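Local coordinates for conserved hypothetical exported protein (Bacteroides fragilis, PDB 4JJA) that is of unknown function but may act as an exported peptidoglycan beta-N-acetylmuramidase that trims cell-wall glycan, at residues 231-243 / 316-329. Numbering follows the deposited sequence.
Sequences PSICLFEGTPVSL and MGDRFFRPFFELLV
The Phe320 ring lies beside Thr239, whose CB sits over one face, 4.2 Å from the ring centroid, in a CH-pi contact. Thr239 CG2 presses on CE2 of the same ring at 3.5 Å, and Val241 CG2 reaches CE1 obliquely. With chi1 at 80°, Thr239 OG1 is turned from the ring back to its own segment: it donates to Phe236 O in the carbonyl plane, on a lone pair, and accepts from Val241 N, forming an ST turn. Two polar bonds join the two segments next to this packing. Arg322 N donates to Gly238 O (2.8 Å), and, in the conformer given of two, Arg322 NH1 to Glu237 O (2.8 Å); both donors stand above the carbonyl plane, well off the lone pairs. In that conformer an extended chain from CG to NE carries the Arg322 guanidinium across the turn, so that Thr239 O lies over the centre of one face, while Glu237 O meets the edge. Arg322 CB in turn covers a face of the Phe324 ring, whose edge meets Glu237 O. Leu328 CD1 packs 3.5 Å from Gly238 N, and Phe325 CB lies near Gly238 O. Phe320 O is buried without a hydrogen-bond partner, though Thr239 CA lies 3.2 Å from it in a CA-H...O contact. The carboxylate of Glu237 turns to other partners, a salt bridge with Arg245 and a bound glycerol. Phe236 stacks on Tyr254, and Phe325 packs on Leu307 and Val334. The arrangement is buried packing within the NamZ C-terminal family region: the 3-10 turn that follows helix 224-233 is set against the 3-10 segment 318-320 and the type I beta turn from Arg322 to Phe325 that leads into helix 325-329.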
loop_
_atom_site.group_PDB
_atom_site.type_symbol
_atom_site.label_atom_id
_atom_site.label_comp_id
_atom_site.label_asym_id
_atom_site.label_seq_id
_atom_site.Cartn_x
_atom_site.Cartn_y
_atom_site.Cartn_z
ATOM N N PRO A 231 3.114 8.937 -2.065
ATOM C CA PRO A 231 3.547 8.619 -3.423
ATOM C C PRO A 231 4.740 9.404 -3.928
ATOM O O PRO A 231 5.539 8.887 -4.709
ATOM C CB PRO A 231 2.299 8.942 -4.278
ATOM C CG PRO A 231 1.177 8.840 -3.320
ATOM C CD PRO A 231 1.674 9.286 -1.983
ATOM N N SER A 232 4.830 10.656 -3.500
ATOM C CA SER A 232 5.918 11.558 -3.909
ATOM C C SER A 232 7.143 11.377 -3.008
ATOM O O SER A 232 8.262 11.233 -3.475
ATOM C CB SER A 232 5.450 13.024 -3.856
ATOM O OG SER A 232 4.365 13.252 -4.734
ATOM N N ILE A 233 6.928 11.322 -1.729
ATOM C CA ILE A 233 8.023 11.353 -0.758
ATOM C C ILE A 233 8.702 10.003 -0.561
ATOM O O ILE A 233 9.887 9.965 -0.320
ATOM C CB ILE A 233 7.519 11.975 0.587
ATOM C CG1 ILE A 233 7.131 13.419 0.339
ATOM C CG2 ILE A 233 8.557 11.889 1.725
ATOM C CD1 ILE A 233 8.270 14.361 -0.015
ATOM N N CYS A 234 7.997 8.899 -0.738
ATOM C CA CYS A 234 8.609 7.586 -0.584
ATOM C C CYS A 234 9.673 7.342 -1.652
ATOM O O CYS A 234 10.539 6.525 -1.449
ATOM C CB CYS A 234 7.551 6.452 -0.617
ATOM S SG CYS A 234 8.140 4.897 0.076
ATOM N N LEU A 235 9.652 8.097 -2.756
ATOM C CA LEU A 235 10.754 7.993 -3.720
ATOM C C LEU A 235 12.105 8.276 -3.110
ATOM O O LEU A 235 13.140 7.801 -3.618
ATOM C CB LEU A 235 10.458 8.871 -4.930
ATOM C CG LEU A 235 9.137 8.538 -5.658
ATOM C CD1 LEU A 235 8.964 9.514 -6.838
ATOM C CD2 LEU A 235 9.075 7.098 -6.125
ATOM N N PHE A 236 12.135 9.057 -2.038
ATOM C CA PHE A 236 13.384 9.305 -1.345
ATOM C C PHE A 236 14.011 8.076 -0.718
ATOM O O PHE A 236 15.192 8.087 -0.399
ATOM C CB PHE A 236 13.268 10.411 -0.293
ATOM C CG PHE A 236 13.176 11.811 -0.840
ATOM C CD1 PHE A 236 14.205 12.340 -1.585
ATOM C CD2 PHE A 236 12.094 12.632 -0.567
ATOM C CE1 PHE A 236 14.185 13.648 -2.003
ATOM C CE2 PHE A 236 12.045 13.959 -1.010
ATOM C CZ PHE A 236 13.100 14.447 -1.749
ATOM N N GLU A 237 13.262 6.998 -0.580
ATOM C CA GLU A 237 13.862 5.748 -0.097
ATOM C C GLU A 237 14.848 5.192 -1.116
ATOM O O GLU A 237 15.608 4.307 -0.781
ATOM C CB GLU A 237 12.795 4.739 0.263
ATOM C CG GLU A 237 11.985 5.299 1.456
ATOM C CD GLU A 237 11.393 4.392 2.459
ATOM O OE1 GLU A 237 11.082 3.268 2.130
ATOM O OE2 GLU A 237 11.169 4.888 3.601
ATOM N N GLY A 238 14.823 5.673 -2.350
ATOM C CA GLY A 238 15.822 5.366 -3.363
ATOM C C GLY A 238 16.979 6.327 -3.393
ATOM O O GLY A 238 17.652 6.380 -4.432
ATOM N N THR A 239 17.210 7.064 -2.303
ATOM C CA THR A 239 18.212 8.104 -2.186
ATOM C C THR A 239 18.710 8.096 -0.757
ATOM O O THR A 239 18.110 7.440 0.107
ATOM C CB THR A 239 17.623 9.520 -2.485
ATOM O OG1 THR A 239 16.927 10.008 -1.322
ATOM C CG2 THR A 239 16.732 9.556 -3.734
ATOM N N PRO A 240 19.729 8.909 -0.417
ATOM C CA PRO A 240 20.145 9.056 0.987
ATOM C C PRO A 240 19.367 10.076 1.817
ATOM O O PRO A 240 19.682 10.304 2.981
ATOM C CB PRO A 240 21.599 9.487 0.874
ATOM C CG PRO A 240 21.902 9.600 -0.514
ATOM C CD PRO A 240 20.699 9.484 -1.335
ATOM N N VAL A 241 18.384 10.718 1.218
ATOM C CA VAL A 241 17.649 11.812 1.860
ATOM C C VAL A 241 16.705 11.225 2.911
ATOM O O VAL A 241 16.018 10.243 2.664
ATOM C CB VAL A 241 16.865 12.619 0.799
ATOM C CG1 VAL A 241 16.029 13.667 1.408
ATOM C CG2 VAL A 241 17.816 13.198 -0.230
ATOM N N SER A 242 16.656 11.839 4.091
ATOM C CA SER A 242 15.678 11.465 5.100
ATOM C C SER A 242 14.301 12.023 4.705
ATOM O O SER A 242 14.187 13.187 4.284
ATOM C CB SER A 242 16.045 12.049 6.485
ATOM O OG SER A 242 14.985 11.815 7.433
ATOM N N LEU A 243 13.268 11.215 4.959
ATOM C CA LEU A 243 11.897 11.641 4.768
ATOM C C LEU A 243 11.168 11.759 6.108
ATOM O O LEU A 243 9.921 11.775 6.176
ATOM C CB LEU A 243 11.171 10.747 3.768
ATOM C CG LEU A 243 11.215 9.244 3.988
ATOM C CD1 LEU A 243 10.360 8.766 5.156
ATOM C CD2 LEU A 243 10.758 8.525 2.707
HETATM N N MSE A 316 25.884 15.566 -5.626
HETATM C CA MSE A 316 26.658 14.303 -5.602
HETATM C C MSE A 316 26.409 13.438 -6.821
HETATM O O MSE A 316 26.754 12.209 -6.854
HETATM C CB MSE A 316 26.396 13.570 -4.293
HETATM C CG MSE A 316 25.058 13.026 -4.148
HETATM SE SE MSE A 316 24.758 11.838 -2.567
HETATM C CE MSE A 316 24.842 13.174 -1.229
ATOM N N GLY A 317 25.853 14.054 -7.841
ATOM C CA GLY A 317 25.598 13.396 -9.099
ATOM C C GLY A 317 24.836 12.095 -8.932
ATOM O O GLY A 317 23.919 11.998 -8.151
ATOM N N ASP A 318 25.202 11.099 -9.734
ATOM C CA ASP A 318 24.473 9.846 -9.850
ATOM C C ASP A 318 24.453 9.039 -8.552
ATOM O O ASP A 318 23.562 8.221 -8.362
ATOM C CB ASP A 318 25.021 9.041 -11.007
ATOM C CG ASP A 318 24.243 7.779 -11.305
ATOM O OD1 ASP A 318 23.061 7.832 -11.695
ATOM O OD2 ASP A 318 24.864 6.700 -11.163
ATOM N N ARG A 319 25.382 9.312 -7.623
ATOM C CA ARG A 319 25.393 8.647 -6.327
ATOM C C ARG A 319 24.200 9.001 -5.455
ATOM O O ARG A 319 23.907 8.310 -4.493
ATOM C CB ARG A 319 26.714 8.923 -5.574
ATOM C CG ARG A 319 27.933 8.527 -6.294
ATOM C CD ARG A 319 27.827 7.099 -6.816
ATOM N NE ARG A 319 29.074 6.672 -7.500
ATOM C CZ ARG A 319 30.061 6.012 -6.925
ATOM N NH1 ARG A 319 29.986 5.639 -5.656
ATOM N NH2 ARG A 319 31.147 5.682 -7.656
ATOM N N PHE A 320 23.502 10.073 -5.803
ATOM C CA PHE A 320 22.223 10.410 -5.152
ATOM C C PHE A 320 21.185 9.302 -5.277
ATOM O O PHE A 320 20.326 9.134 -4.416
ATOM C CB PHE A 320 21.708 11.697 -5.799
ATOM C CG PHE A 320 20.368 12.141 -5.291
ATOM C CD1 PHE A 320 20.251 12.929 -4.132
ATOM C CD2 PHE A 320 19.239 11.842 -6.001
ATOM C CE1 PHE A 320 19.015 13.349 -3.707
ATOM C CE2 PHE A 320 18.024 12.292 -5.571
ATOM C CZ PHE A 320 17.934 13.038 -4.438
ATOM N N PHE A 321 21.208 8.592 -6.391
ATOM C CA PHE A 321 20.203 7.556 -6.680
ATOM C C PHE A 321 20.778 6.213 -6.319
ATOM O O PHE A 321 21.722 5.767 -6.947
ATOM C CB PHE A 321 19.747 7.549 -8.143
ATOM C CG PHE A 321 19.092 8.819 -8.580
ATOM C CD1 PHE A 321 17.789 9.071 -8.312
ATOM C CD2 PHE A 321 19.825 9.782 -9.309
ATOM C CE1 PHE A 321 17.198 10.272 -8.727
ATOM C CE2 PHE A 321 19.253 10.949 -9.732
ATOM C CZ PHE A 321 17.925 11.197 -9.452
ATOM N N ARG A 322 20.203 5.558 -5.329
ATOM C CA ARG A 322 20.564 4.194 -4.967
ATOM C C ARG A 322 20.357 3.303 -6.186
ATOM O O ARG A 322 19.486 3.577 -7.009
ATOM C CB ARG A 322 19.656 3.717 -3.848
ATOM C CG ARG A 322 20.002 4.421 -2.528
ATOM C CD ARG A 322 19.082 4.175 -1.417
ATOM N NE ARG A 322 19.661 4.561 -0.137
ATOM C CZ ARG A 322 19.021 4.502 1.032
ATOM N NH1 ARG A 322 17.717 4.185 1.067
ATOM N NH2 ARG A 322 19.684 4.842 2.147
ATOM N N PRO A 323 21.060 2.153 -6.276
ATOM C CA PRO A 323 20.829 1.251 -7.390
ATOM C C PRO A 323 19.340 0.909 -7.575
ATOM O O PRO A 323 18.841 0.798 -8.711
ATOM C CB PRO A 323 21.675 0.057 -7.017
ATOM C CG PRO A 323 22.832 0.661 -6.294
ATOM C CD PRO A 323 22.221 1.759 -5.451
ATOM N N PHE A 324 18.662 0.725 -6.457
ATOM C CA PHE A 324 17.283 0.278 -6.456
ATOM C C PHE A 324 16.255 1.369 -6.611
ATOM O O PHE A 324 15.061 1.081 -6.504
ATOM C CB PHE A 324 17.032 -0.655 -5.292
ATOM C CG PHE A 324 17.361 -0.056 -3.954
ATOM C CD1 PHE A 324 16.461 0.785 -3.307
ATOM C CD2 PHE A 324 18.578 -0.319 -3.343
ATOM C CE1 PHE A 324 16.752 1.311 -2.081
ATOM C CE2 PHE A 324 18.854 0.223 -2.080
ATOM C CZ PHE A 324 17.923 1.015 -1.484
ATOM N N PHE A 325 16.674 2.617 -6.890
ATOM C CA PHE A 325 15.719 3.642 -7.238
ATOM C C PHE A 325 14.750 3.130 -8.331
ATOM O O PHE A 325 13.556 3.374 -8.245
ATOM C CB PHE A 325 16.487 4.883 -7.682
ATOM C CG PHE A 325 15.640 6.037 -8.114
ATOM C CD1 PHE A 325 14.972 6.794 -7.180
ATOM C CD2 PHE A 325 15.483 6.324 -9.433
ATOM C CE1 PHE A 325 14.179 7.845 -7.572
ATOM C CE2 PHE A 325 14.717 7.366 -9.857
ATOM C CZ PHE A 325 14.034 8.147 -8.936
ATOM N N GLU A 326 15.281 2.425 -9.320
ATOM C CA GLU A 326 14.478 1.938 -10.422
ATOM C C GLU A 326 13.416 0.937 -9.988
ATOM O O GLU A 326 12.371 0.801 -10.634
ATOM C CB GLU A 326 15.347 1.372 -11.527
ATOM C CG GLU A 326 15.941 2.419 -12.460
ATOM C CD GLU A 326 16.941 3.350 -11.867
ATOM O OE1 GLU A 326 17.540 3.033 -10.802
ATOM O OE2 GLU A 326 17.185 4.399 -12.477
ATOM N N LEU A 327 13.705 0.179 -8.918
ATOM C CA LEU A 327 12.721 -0.741 -8.410
ATOM C C LEU A 327 11.488 -0.044 -7.827
ATOM O O LEU A 327 10.386 -0.585 -7.864
ATOM C CB LEU A 327 13.330 -1.719 -7.405
ATOM C CG LEU A 327 14.572 -2.492 -7.918
ATOM C CD1 LEU A 327 15.078 -3.486 -6.857
ATOM C CD2 LEU A 327 14.316 -3.224 -9.232
ATOM N N LEU A 328 11.695 1.162 -7.305
ATOM C CA LEU A 328 10.616 2.005 -6.782
ATOM C C LEU A 328 9.874 2.738 -7.895
ATOM O O LEU A 328 8.662 2.681 -7.962
ATOM C CB LEU A 328 11.142 2.982 -5.729
ATOM C CG LEU A 328 11.655 2.345 -4.431
ATOM C CD1 LEU A 328 12.459 3.377 -3.609
ATOM C CD2 LEU A 328 10.529 1.793 -3.582
ATOM N N VAL A 329 10.626 3.399 -8.785
ATOM C CA VAL A 329 9.967 4.217 -9.812
ATOM C C VAL A 329 9.446 3.408 -10.971
ATOM O O VAL A 329 8.414 3.750 -11.555
ATOM C CB VAL A 329 10.843 5.350 -10.359
ATOM C CG1 VAL A 329 10.948 6.382 -9.303
ATOM C CG2 VAL A 329 12.223 4.902 -10.777
#